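ABC transporter, periplasmic substrate-binding protein (Thermotoga maritima, PDB 2HPG) probably binds a solute in the periplasm and delivers it to a tripartite ATP-independent (TRAP) transporter. Local coordinates at residues L77-M87 against M117-F128; Y213-T222 against K279-I289. All coordinates share one frame; numbering follows the deposited sequence. Where two conformers were deposited one is given.

How the interactions relate
Interaction 1 (77-87 with 117-128) closes along the chain before interaction 2 (213-222 with 279-289) opens. Their centres lie 36 Å apart, on opposite sides of the chain's centre, and their nearest atoms are about 14 Å apart. The long strand 218-234 reaches both sites. Its start pairs with strand 282-284 in interaction 2, and F230 and I228 further along it touch L77, I84 and M87 of interaction 1. Strand 130-146, its antiparallel neighbour, likewise contacts both. Interaction 1 is helix-and-loop packing against the sheet, whereas interaction 2 is strand pairing within it. The two contacts thus lie toward different ends of the same pair of sheet strands.

Interaction 1. Residues L77-M87 against M117-F128; sequences LGMYVKDIGVM and MQKWLKELEQRF
One water is gripped by D83, W120 and K119. The water donates to D83 OD2 at 2.8 Å. It accepts from W120 NE1 at 2.9 Å, at the edge of the indole and in its plane, and from K119 NZ at 3.0 Å. It lies between D83 OD2 and K119 NZ, which are 5.6 Å apart. No direct hydrogen bond joins the two segments. D83 also touches the indole itself: its CB lies over one face, 3.4 Å from W120 CZ2. I84 CA sits above the six-membered ring, a CH-pi contact.

The fold element is helix 115-128 packed on the loop and 3-10 turn after helix 74-77. Strands 218-234 and 130-146 also touch these side chains, and L314 of helix 308-318 meets W120. I84 CG1 stands anti to the backbone N (chi1 -164°). It comes to W120 CE3, and CD1 reaches M117 SE, L121 CD2 and L124 CD1. V81 splits its branches: CG1 meets W120 CD1, and CG2 meets L124 CD2 and F128 CE2.

At the other end, Y80 CB stands over the F128 ring, 3.7 Å from its centroid. The two rings form an offset edge-to-face pair, the edge of Y80 toward the face of F128, centroids 5.5 Å apart and planes at 69°.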
loop_
_atom_site.group_PDB
_atom_site.type_symbol
_atom_site.label_atom_id
_atom_site.label_comp_id
_atom_site.label_asym_id
_atom_site.label_seq_id
_atom_site.Cartn_x
_atom_site.Cartn_y
_atom_site.Cartn_z
ATOM N N LEU A 77 -0.808 7.423 7.605
ATOM C CA LEU A 77 -1.989 8.042 8.209
ATOM C C LEU A 77 -2.200 7.600 9.656
ATOM O O LEU A 77 -2.762 8.335 10.459
ATOM C CB LEU A 77 -3.233 7.722 7.397
ATOM C CG LEU A 77 -3.168 8.215 5.956
ATOM C CD1 LEU A 77 -4.470 7.907 5.234
ATOM C CD2 LEU A 77 -2.855 9.704 5.932
ATOM N N GLY A 78 -1.755 6.390 9.975
ATOM C CA GLY A 78 -1.833 5.858 11.322
ATOM C C GLY A 78 -0.947 6.596 12.308
ATOM O O GLY A 78 -1.044 6.355 13.515
HETATM N N MSE A 79 -0.061 7.466 11.819
HETATM C CA MSE A 79 0.706 8.363 12.681
HETATM C C MSE A 79 -0.192 9.442 13.263
HETATM O O MSE A 79 0.122 10.021 14.279
HETATM C CB MSE A 79 1.815 9.068 11.904
HETATM C CG MSE A 79 2.941 8.188 11.419
HETATM SE SE MSE A 79 4.339 9.269 10.551
HETATM C CE MSE A 79 5.707 7.852 10.514
ATOM N N TYR A 80 -1.305 9.721 12.590
ATOM C CA TYR A 80 -2.203 10.811 12.953
ATOM C C TYR A 80 -3.424 10.311 13.700
ATOM O O TYR A 80 -3.596 10.658 14.872
ATOM C CB TYR A 80 -2.569 11.612 11.701
ATOM C CG TYR A 80 -1.311 12.129 11.066
ATOM C CD1 TYR A 80 -0.694 13.283 11.540
ATOM C CD2 TYR A 80 -0.681 11.412 10.063
ATOM C CE1 TYR A 80 0.483 13.727 10.999
ATOM C CE2 TYR A 80 0.497 11.841 9.528
ATOM C CZ TYR A 80 1.078 12.997 9.992
ATOM O OH TYR A 80 2.247 13.421 9.418
ATOM N N VAL A 81 -4.247 9.491 13.049
ATOM C CA VAL A 81 -5.331 8.773 13.723
ATOM C C VAL A 81 -4.884 7.317 13.894
ATOM O O VAL A 81 -4.962 6.529 12.959
ATOM C CB VAL A 81 -6.655 8.855 12.934
ATOM C CG1 VAL A 81 -7.700 7.872 13.509
ATOM C CG2 VAL A 81 -7.199 10.276 12.937
ATOM N N LYS A 82 -4.406 6.983 15.091
ATOM C CA LYS A 82 -3.671 5.738 15.336
ATOM C C LYS A 82 -4.296 4.492 14.724
ATOM O O LYS A 82 -3.602 3.706 14.073
ATOM C CB LYS A 82 -3.481 5.497 16.834
ATOM C CG LYS A 82 -3.013 4.068 17.176
ATOM C CD LYS A 82 -2.854 3.809 18.678
ATOM C CE LYS A 82 -4.048 3.048 19.235
ATOM N NZ LYS A 82 -3.743 2.440 20.562
ATOM N N ASP A 83 -5.593 4.312 14.946
ATOM C CA ASP A 83 -6.256 3.056 14.647
ATOM C C ASP A 83 -6.329 2.689 13.176
ATOM O O ASP A 83 -6.394 1.502 12.842
ATOM C CB ASP A 83 -7.683 3.054 15.198
ATOM C CG ASP A 83 -7.736 2.893 16.693
ATOM O OD1 ASP A 83 -6.684 2.741 17.349
ATOM O OD2 ASP A 83 -8.870 2.911 17.214
ATOM N N ILE A 84 -6.346 3.682 12.294
ATOM C CA ILE A 84 -6.430 3.406 10.851
ATOM C C ILE A 84 -5.193 2.623 10.361
ATOM O O ILE A 84 -5.244 1.937 9.337
ATOM C CB ILE A 84 -6.624 4.704 10.031
ATOM C CG1 ILE A 84 -7.104 4.386 8.605
ATOM C CG2 ILE A 84 -5.352 5.535 9.999
ATOM C CD1 ILE A 84 -7.604 5.601 7.856
ATOM N N GLY A 85 -4.110 2.743 11.120
ATOM C CA GLY A 85 -2.860 2.016 10.923
ATOM C C GLY A 85 -2.946 0.499 10.999
ATOM O O GLY A 85 -2.033 -0.197 10.545
ATOM N N VAL A 86 -4.050 -0.017 11.534
ATOM C CA VAL A 86 -4.296 -1.453 11.540
ATOM C C VAL A 86 -4.275 -2.056 10.112
ATOM O O VAL A 86 -3.954 -3.244 9.937
ATOM C CB VAL A 86 -5.643 -1.802 12.273
ATOM C CG1 VAL A 86 -6.817 -1.460 11.421
ATOM C CG2 VAL A 86 -5.653 -3.294 12.680
HETATM N N MSE A 87 -4.582 -1.239 9.102
HETATM C CA MSE A 87 -4.663 -1.731 7.719
HETATM C C MSE A 87 -3.300 -1.924 7.015
HETATM O O MSE A 87 -3.271 -2.351 5.857
HETATM C CB MSE A 87 -5.573 -0.834 6.891
HETATM C CG MSE A 87 -6.924 -0.612 7.559
HETATM SE SE MSE A 87 -8.271 0.181 6.460
HETATM C CE MSE A 87 -7.823 -0.592 4.734
HETATM N N MSE A 117 -14.785 3.058 10.122
HETATM C CA MSE A 117 -13.928 3.692 9.117
HETATM C C MSE A 117 -14.416 5.118 8.882
HETATM O O MSE A 117 -13.621 6.057 8.852
HETATM C CB MSE A 117 -13.924 2.924 7.792
HETATM C CG MSE A 117 -13.125 3.589 6.644
HETATM SE SE MSE A 117 -11.254 4.039 7.065
HETATM C CE MSE A 117 -10.680 2.351 7.757
ATOM N N GLN A 118 -15.723 5.288 8.719
ATOM C CA GLN A 118 -16.265 6.633 8.537
ATOM C C GLN A 118 -15.865 7.564 9.684
ATOM O O GLN A 118 -15.559 8.744 9.456
ATOM C CB GLN A 118 -17.771 6.591 8.337
ATOM C CG GLN A 118 -18.143 6.143 6.931
ATOM C CD GLN A 118 -19.577 5.680 6.826
ATOM O OE1 GLN A 118 -20.361 5.795 7.782
ATOM N NE2 GLN A 118 -19.934 5.135 5.666
ATOM N N LYS A 119 -15.823 7.034 10.902
ATOM C CA LYS A 119 -15.338 7.806 12.032
ATOM C C LYS A 119 -13.893 8.249 11.807
ATOM O O LYS A 119 -13.590 9.439 11.840
ATOM C CB LYS A 119 -15.427 7.015 13.336
ATOM C CG LYS A 119 -14.817 7.748 14.524
ATOM C CD LYS A 119 -14.960 6.983 15.819
ATOM C CE LYS A 119 -13.887 5.910 15.949
ATOM N NZ LYS A 119 -14.114 5.005 17.122
ATOM N N TRP A 120 -13.001 7.290 11.578
ATOM C CA TRP A 120 -11.572 7.589 11.412
ATOM C C TRP A 120 -11.327 8.615 10.323
ATOM O O TRP A 120 -10.436 9.438 10.458
ATOM C CB TRP A 120 -10.785 6.326 11.040
ATOM C CG TRP A 120 -10.750 5.278 12.091
ATOM C CD1 TRP A 120 -10.903 5.458 13.430
ATOM C CD2 TRP A 120 -10.502 3.880 11.898
ATOM N NE1 TRP A 120 -10.787 4.258 14.082
ATOM C CE2 TRP A 120 -10.540 3.272 13.165
ATOM C CE3 TRP A 120 -10.264 3.087 10.775
ATOM C CZ2 TRP A 120 -10.350 1.894 13.347
ATOM C CZ3 TRP A 120 -10.071 1.724 10.947
ATOM C CH2 TRP A 120 -10.108 1.142 12.227
ATOM N N LEU A 121 -12.102 8.538 9.239
ATOM C CA LEU A 121 -11.926 9.423 8.095
ATOM C C LEU A 121 -12.411 10.834 8.393
ATOM O O LEU A 121 -11.907 11.800 7.822
ATOM C CB LEU A 121 -12.654 8.879 6.864
ATOM C CG LEU A 121 -12.151 7.534 6.343
ATOM C CD1 LEU A 121 -12.945 7.113 5.100
ATOM C CD2 LEU A 121 -10.645 7.576 6.081
ATOM N N LYS A 122 -13.404 10.937 9.269
ATOM C CA LYS A 122 -13.902 12.225 9.727
ATOM C C LYS A 122 -12.906 12.884 10.669
ATOM O O LYS A 122 -12.757 14.096 10.638
ATOM C CB LYS A 122 -15.237 12.050 10.445
ATOM C CG LYS A 122 -15.937 13.352 10.780
ATOM C CD LYS A 122 -17.368 13.084 11.229
ATOM C CE LYS A 122 -18.125 14.356 11.573
ATOM N NZ LYS A 122 -19.553 14.044 11.881
ATOM N N GLU A 123 -12.240 12.085 11.506
ATOM C CA GLU A 123 -11.174 12.571 12.392
ATOM C C GLU A 123 -9.949 13.035 11.612
ATOM O O GLU A 123 -9.310 14.004 11.994
ATOM C CB GLU A 123 -10.748 11.493 13.394
ATOM C CG GLU A 123 -11.850 11.094 14.373
ATOM C CD GLU A 123 -11.510 9.896 15.275
ATOM O OE1 GLU A 123 -10.398 9.319 15.180
ATOM O OE2 GLU A 123 -12.385 9.536 16.098
ATOM N N LEU A 124 -9.618 12.337 10.530
ATOM C CA LEU A 124 -8.491 12.730 9.690
ATOM C C LEU A 124 -8.773 14.080 9.055
ATOM O O LEU A 124 -7.901 14.932 8.983
ATOM C CB LEU A 124 -8.206 11.691 8.594
ATOM C CG LEU A 124 -7.280 10.522 8.949
ATOM C CD1 LEU A 124 -7.253 9.522 7.790
ATOM C CD2 LEU A 124 -5.871 10.995 9.296
ATOM N N GLU A 125 -9.999 14.253 8.589
ATOM C CA GLU A 125 -10.421 15.482 7.948
ATOM C C GLU A 125 -10.483 16.653 8.935
ATOM O O GLU A 125 -9.860 17.693 8.703
ATOM C CB GLU A 125 -11.775 15.257 7.288
ATOM C CG GLU A 125 -12.250 16.385 6.390
ATOM C CD GLU A 125 -13.195 15.893 5.316
ATOM O OE1 GLU A 125 -13.721 14.754 5.464
ATOM O OE2 GLU A 125 -13.413 16.627 4.317
ATOM N N GLN A 126 -11.219 16.473 10.031
ATOM C CA GLN A 126 -11.429 17.538 11.019
ATOM C C GLN A 126 -10.184 17.880 11.824
ATOM O O GLN A 126 -9.808 19.046 11.912
ATOM C CB GLN A 126 -12.576 17.181 11.976
ATOM C CG GLN A 126 -13.920 17.103 11.284
ATOM C CD GLN A 126 -15.092 16.798 12.228
ATOM O OE1 GLN A 126 -14.913 16.312 13.355
ATOM N NE2 GLN A 126 -16.306 17.077 11.752
ATOM N N ARG A 127 -9.546 16.884 12.425
ATOM C CA ARG A 127 -8.369 17.144 13.249
ATOM C C ARG A 127 -7.115 17.471 12.449
ATOM O O ARG A 127 -6.261 18.218 12.933
ATOM C CB ARG A 127 -8.071 15.964 14.175
ATOM C CG ARG A 127 -9.102 15.790 15.277
ATOM C CD ARG A 127 -8.899 14.497 16.069
ATOM N NE ARG A 127 -7.800 14.601 17.031
ATOM C CZ ARG A 127 -7.877 15.186 18.234
ATOM N NH1 ARG A 127 -9.010 15.765 18.666
ATOM N NH2 ARG A 127 -6.799 15.204 19.019
ATOM N N PHE A 128 -6.982 16.904 11.249
ATOM C CA PHE A 128 -5.728 17.000 10.498
ATOM C C PHE A 128 -5.844 17.584 9.093
ATOM O O PHE A 128 -4.825 17.779 8.437
ATOM C CB PHE A 128 -5.051 15.621 10.429
ATOM C CG PHE A 128 -4.830 14.985 11.788
ATOM C CD1 PHE A 128 -3.688 15.283 12.536
ATOM C CD2 PHE A 128 -5.767 14.110 12.324
ATOM C CE1 PHE A 128 -3.481 14.708 13.798
ATOM C CE2 PHE A 128 -5.570 13.533 13.582
ATOM C CZ PHE A 128 -4.423 13.830 14.315
HETATM O O HOH W 1 -11.573 3.389 16.705
#

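Interaction 2. Residues Y213-T222 against K279-I289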
loop_
_atom_site.group_PDB
_atom_site.type_symbol
_atom_site.label_atom_id
_atom_site.label_comp_id
_atom_site.label_asym_id
_atom_site.label_seq_id
_atom_site.Cartn_x
_atom_site.Cartn_y
_atom_site.Cartn_z
ATOM N N TYR A 213 16.680 -10.463 -8.542
ATOM C CA TYR A 213 16.945 -11.872 -8.795
ATOM C C TYR A 213 18.435 -12.168 -9.042
ATOM O O TYR A 213 18.867 -13.309 -8.914
ATOM C CB TYR A 213 16.115 -12.367 -9.988
ATOM C CG TYR A 213 16.225 -11.492 -11.210
ATOM C CD1 TYR A 213 17.319 -11.577 -12.064
ATOM C CD2 TYR A 213 15.224 -10.590 -11.518
ATOM C CE1 TYR A 213 17.415 -10.766 -13.185
ATOM C CE2 TYR A 213 15.323 -9.768 -12.625
ATOM C CZ TYR A 213 16.411 -9.870 -13.463
ATOM O OH TYR A 213 16.488 -9.043 -14.568
ATOM N N GLU A 214 19.210 -11.143 -9.354
ATOM C CA GLU A 214 20.670 -11.298 -9.499
ATOM C C GLU A 214 21.357 -11.578 -8.156
ATOM O O GLU A 214 22.453 -12.149 -8.124
ATOM C CB GLU A 214 21.276 -10.056 -10.127
ATOM C CG GLU A 214 20.815 -9.732 -11.538
ATOM C CD GLU A 214 21.404 -10.633 -12.626
ATOM O OE1 GLU A 214 22.191 -11.540 -12.291
ATOM O OE2 GLU A 214 21.081 -10.420 -13.827
ATOM N N VAL A 215 20.728 -11.188 -7.045
ATOM C CA VAL A 215 21.403 -11.262 -5.723
ATOM C C VAL A 215 20.626 -12.001 -4.637
ATOM O O VAL A 215 21.175 -12.290 -3.576
ATOM C CB VAL A 215 21.824 -9.834 -5.234
ATOM C CG1 VAL A 215 23.061 -9.376 -5.981
ATOM C CG2 VAL A 215 20.645 -8.791 -5.348
ATOM N N LEU A 216 19.347 -12.280 -4.901
ATOM C CA LEU A 216 18.500 -13.065 -4.031
ATOM C C LEU A 216 17.885 -14.206 -4.863
ATOM O O LEU A 216 17.434 -14.008 -5.984
ATOM C CB LEU A 216 17.406 -12.179 -3.406
ATOM C CG LEU A 216 17.842 -11.028 -2.496
ATOM C CD1 LEU A 216 16.730 -9.953 -2.388
ATOM C CD2 LEU A 216 18.208 -11.553 -1.080
ATOM N N LYS A 217 17.880 -15.402 -4.292
ATOM C CA LYS A 217 17.446 -16.606 -5.001
ATOM C C LYS A 217 15.994 -16.998 -4.731
ATOM O O LYS A 217 15.312 -17.483 -5.641
ATOM C CB LYS A 217 18.364 -17.785 -4.658
ATOM C CG LYS A 217 17.856 -19.125 -5.193
ATOM C CD LYS A 217 18.910 -20.197 -5.122
ATOM C CE LYS A 217 18.298 -21.586 -5.410
ATOM N NZ LYS A 217 19.341 -22.647 -5.528
ATOM N N TYR A 218 15.523 -16.810 -3.495
ATOM C CA TYR A 218 14.218 -17.340 -3.087
ATOM C C TYR A 218 13.101 -16.317 -2.895
ATOM O O TYR A 218 13.272 -15.294 -2.231
ATOM C CB TYR A 218 14.339 -18.116 -1.773
ATOM C CG TYR A 218 15.201 -19.341 -1.868
ATOM C CD1 TYR A 218 14.672 -20.544 -2.308
ATOM C CD2 TYR A 218 16.547 -19.296 -1.530
ATOM C CE1 TYR A 218 15.455 -21.675 -2.422
ATOM C CE2 TYR A 218 17.338 -20.418 -1.629
ATOM C CZ TYR A 218 16.783 -21.598 -2.076
ATOM O OH TYR A 218 17.546 -22.708 -2.187
HETATM N N MSE A 219 11.952 -16.623 -3.496
HETATM C CA MSE A 219 10.709 -15.942 -3.189
HETATM C C MSE A 219 9.849 -16.908 -2.394
HETATM O O MSE A 219 9.425 -17.929 -2.930
HETATM C CB MSE A 219 9.997 -15.544 -4.476
HETATM C CG MSE A 219 9.003 -14.435 -4.266
HETATM SE SE MSE A 219 9.817 -12.708 -4.590
HETATM C CE MSE A 219 8.186 -11.642 -4.603
ATOM N N SER A 220 9.627 -16.618 -1.110
ATOM C CA SER A 220 8.810 -17.479 -0.267
ATOM C C SER A 220 7.462 -16.812 -0.029
ATOM O O SER A 220 7.394 -15.700 0.521
ATOM C CB SER A 220 9.494 -17.750 1.070
ATOM O OG SER A 220 10.861 -18.081 0.918
ATOM N N GLU A 221 6.393 -17.490 -0.455
ATOM C CA GLU A 221 5.085 -16.885 -0.594
ATOM C C GLU A 221 4.266 -16.867 0.692
ATOM O O GLU A 221 3.178 -17.459 0.782
ATOM C CB GLU A 221 4.310 -17.549 -1.725
ATOM C CG GLU A 221 4.878 -17.250 -3.113
ATOM C CD GLU A 221 3.955 -17.701 -4.197
ATOM O OE1 GLU A 221 3.113 -18.566 -3.912
ATOM O OE2 GLU A 221 4.072 -17.229 -5.338
ATOM N N THR A 222 4.789 -16.133 1.669
ATOM C CA THR A 222 4.122 -15.933 2.939
ATOM C C THR A 222 2.917 -15.018 2.784
ATOM O O THR A 222 2.007 -15.088 3.602
ATOM C CB THR A 222 5.044 -15.319 3.964
ATOM O OG1 THR A 222 5.750 -14.233 3.365
ATOM C CG2 THR A 222 6.045 -16.351 4.495
ATOM N N LYS A 279 14.198 -16.068 -14.679
ATOM C CA LYS A 279 15.496 -15.489 -14.325
ATOM C C LYS A 279 16.203 -16.315 -13.276
ATOM O O LYS A 279 17.267 -15.943 -12.809
ATOM C CB LYS A 279 15.335 -14.036 -13.850
ATOM C CG LYS A 279 14.892 -13.098 -14.935
ATOM C CD LYS A 279 16.017 -12.880 -15.955
ATOM C CE LYS A 279 15.574 -11.973 -17.080
ATOM N NZ LYS A 279 16.715 -11.572 -17.963
ATOM N N GLY A 280 15.594 -17.431 -12.891
ATOM C CA GLY A 280 16.270 -18.452 -12.128
ATOM C C GLY A 280 15.953 -18.465 -10.649
ATOM O O GLY A 280 16.630 -19.140 -9.895
HETATM N N MSE A 281 14.917 -17.739 -10.231
HETATM C CA MSE A 281 14.539 -17.720 -8.823
HETATM C C MSE A 281 13.801 -18.989 -8.449
HETATM O O MSE A 281 13.101 -19.576 -9.273
HETATM C CB MSE A 281 13.660 -16.519 -8.507
HETATM C CG MSE A 281 14.374 -15.197 -8.652
HETATM SE SE MSE A 281 13.331 -13.835 -7.748
HETATM C CE MSE A 281 13.861 -14.147 -5.884
ATOM N N ALA A 282 13.958 -19.400 -7.193
ATOM C CA ALA A 282 13.220 -20.515 -6.633
ATOM C C ALA A 282 12.059 -19.994 -5.823
ATOM O O ALA A 282 12.260 -19.230 -4.888
ATOM C CB ALA A 282 14.117 -21.340 -5.741
ATOM N N VAL A 283 10.847 -20.398 -6.186
ATOM C CA VAL A 283 9.641 -20.001 -5.457
ATOM C C VAL A 283 9.298 -21.069 -4.455
ATOM O O VAL A 283 9.212 -22.231 -4.819
ATOM C CB VAL A 283 8.459 -19.820 -6.412
ATOM C CG1 VAL A 283 7.182 -19.522 -5.644
ATOM C CG2 VAL A 283 8.763 -18.709 -7.365
ATOM N N ILE A 284 9.124 -20.685 -3.187
ATOM C CA ILE A 284 8.558 -21.554 -2.171
ATOM C C ILE A 284 7.066 -21.245 -2.123
ATOM O O ILE A 284 6.679 -20.191 -1.636
ATOM C CB ILE A 284 9.176 -21.304 -0.794
ATOM C CG1 ILE A 284 10.708 -21.370 -0.877
ATOM C CG2 ILE A 284 8.655 -22.316 0.198
ATOM C CD1 ILE A 284 11.242 -22.689 -1.389
ATOM N N PRO A 285 6.220 -22.134 -2.682
ATOM C CA PRO A 285 4.810 -21.804 -2.849
ATOM C C PRO A 285 4.097 -21.709 -1.515
ATOM O O PRO A 285 4.591 -22.230 -0.516
ATOM C CB PRO A 285 4.236 -22.981 -3.662
ATOM C CG PRO A 285 5.347 -23.889 -3.945
ATOM C CD PRO A 285 6.542 -23.487 -3.171
ATOM N N ALA A 286 2.947 -21.047 -1.511
ATOM C CA ALA A 286 2.198 -20.806 -0.276
ATOM C C ALA A 286 1.863 -22.126 0.417
ATOM O O ALA A 286 2.056 -22.280 1.630
ATOM C CB ALA A 286 0.914 -19.991 -0.573
ATOM N N SER A 287 1.416 -23.102 -0.369
ATOM C CA SER A 287 1.054 -24.425 0.145
ATOM C C SER A 287 2.171 -25.148 0.886
ATOM O O SER A 287 1.898 -26.068 1.653
ATOM C CB SER A 287 0.560 -25.300 -1.000
ATOM O OG SER A 287 1.611 -25.567 -1.910
ATOM N N GLU A 288 3.424 -24.748 0.676
ATOM C CA GLU A 288 4.543 -25.305 1.420
ATOM C C GLU A 288 4.880 -24.527 2.690
ATOM O O GLU A 288 5.842 -24.856 3.395
ATOM C CB GLU A 288 5.792 -25.294 0.559
ATOM C CG GLU A 288 5.781 -26.275 -0.579
ATOM C CD GLU A 288 7.169 -26.443 -1.191
ATOM O OE1 GLU A 288 8.189 -26.197 -0.491
ATOM O OE2 GLU A 288 7.235 -26.823 -2.383
ATOM N N ILE A 289 4.131 -23.468 2.964
ATOM C CA ILE A 289 4.481 -22.569 4.052
ATOM C C ILE A 289 3.442 -22.685 5.141
ATOM O O ILE A 289 2.249 -22.793 4.869
ATOM C CB ILE A 289 4.614 -21.110 3.545
ATOM C CG1 ILE A 289 5.801 -21.025 2.562
ATOM C CG2 ILE A 289 4.804 -20.154 4.711
ATOM C CD1 ILE A 289 5.899 -19.736 1.766
HETATM O O HOH W 2 1.303 -20.302 -4.509
#
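A parallel strand pair joins the start of strand 218-234 to strand 282-284, with Y218 opposite A282, M219 opposite V283 and S220 opposite I284. Four backbone bonds hold it: A282 N to K217 O, M219 N to A282 O, I284 N to M219 O and E221 N to I284 O. The A282 N to K217 O bond is 2.8 Å long. K217 and Y218 both face T146 of strand 130-146, a classic beta bulge.

Y218 CD1 rests 3.6 Å from A282 CB and also touches I284 CD1, on the sheet face that S220 shares. M281 bends at chi3 (80°), which brings its CE to the carbonyl oxygens of L216 and K217. Before the strands, K279 lies over one face of the Y213 ring, with CB 3.8 Å from the ring centroid in a CH-pi contact. Y213 CB packs on M281 CG at 3.6 Å. With an alanine here in place of Y213, the K279 chain would probably lose the ring it lies on and be free to turn.

At the far end, water 2 donates to E221 OE1 at 2.6 Å. E221 OE2 is engaged by K273 in a salt bridge and by Y204 OH. S220 OG bonds to I150 N. Strand 130-146 pairs with the other edge of strand 218-234, and helix 204-209 packs on M219, M281 and V283.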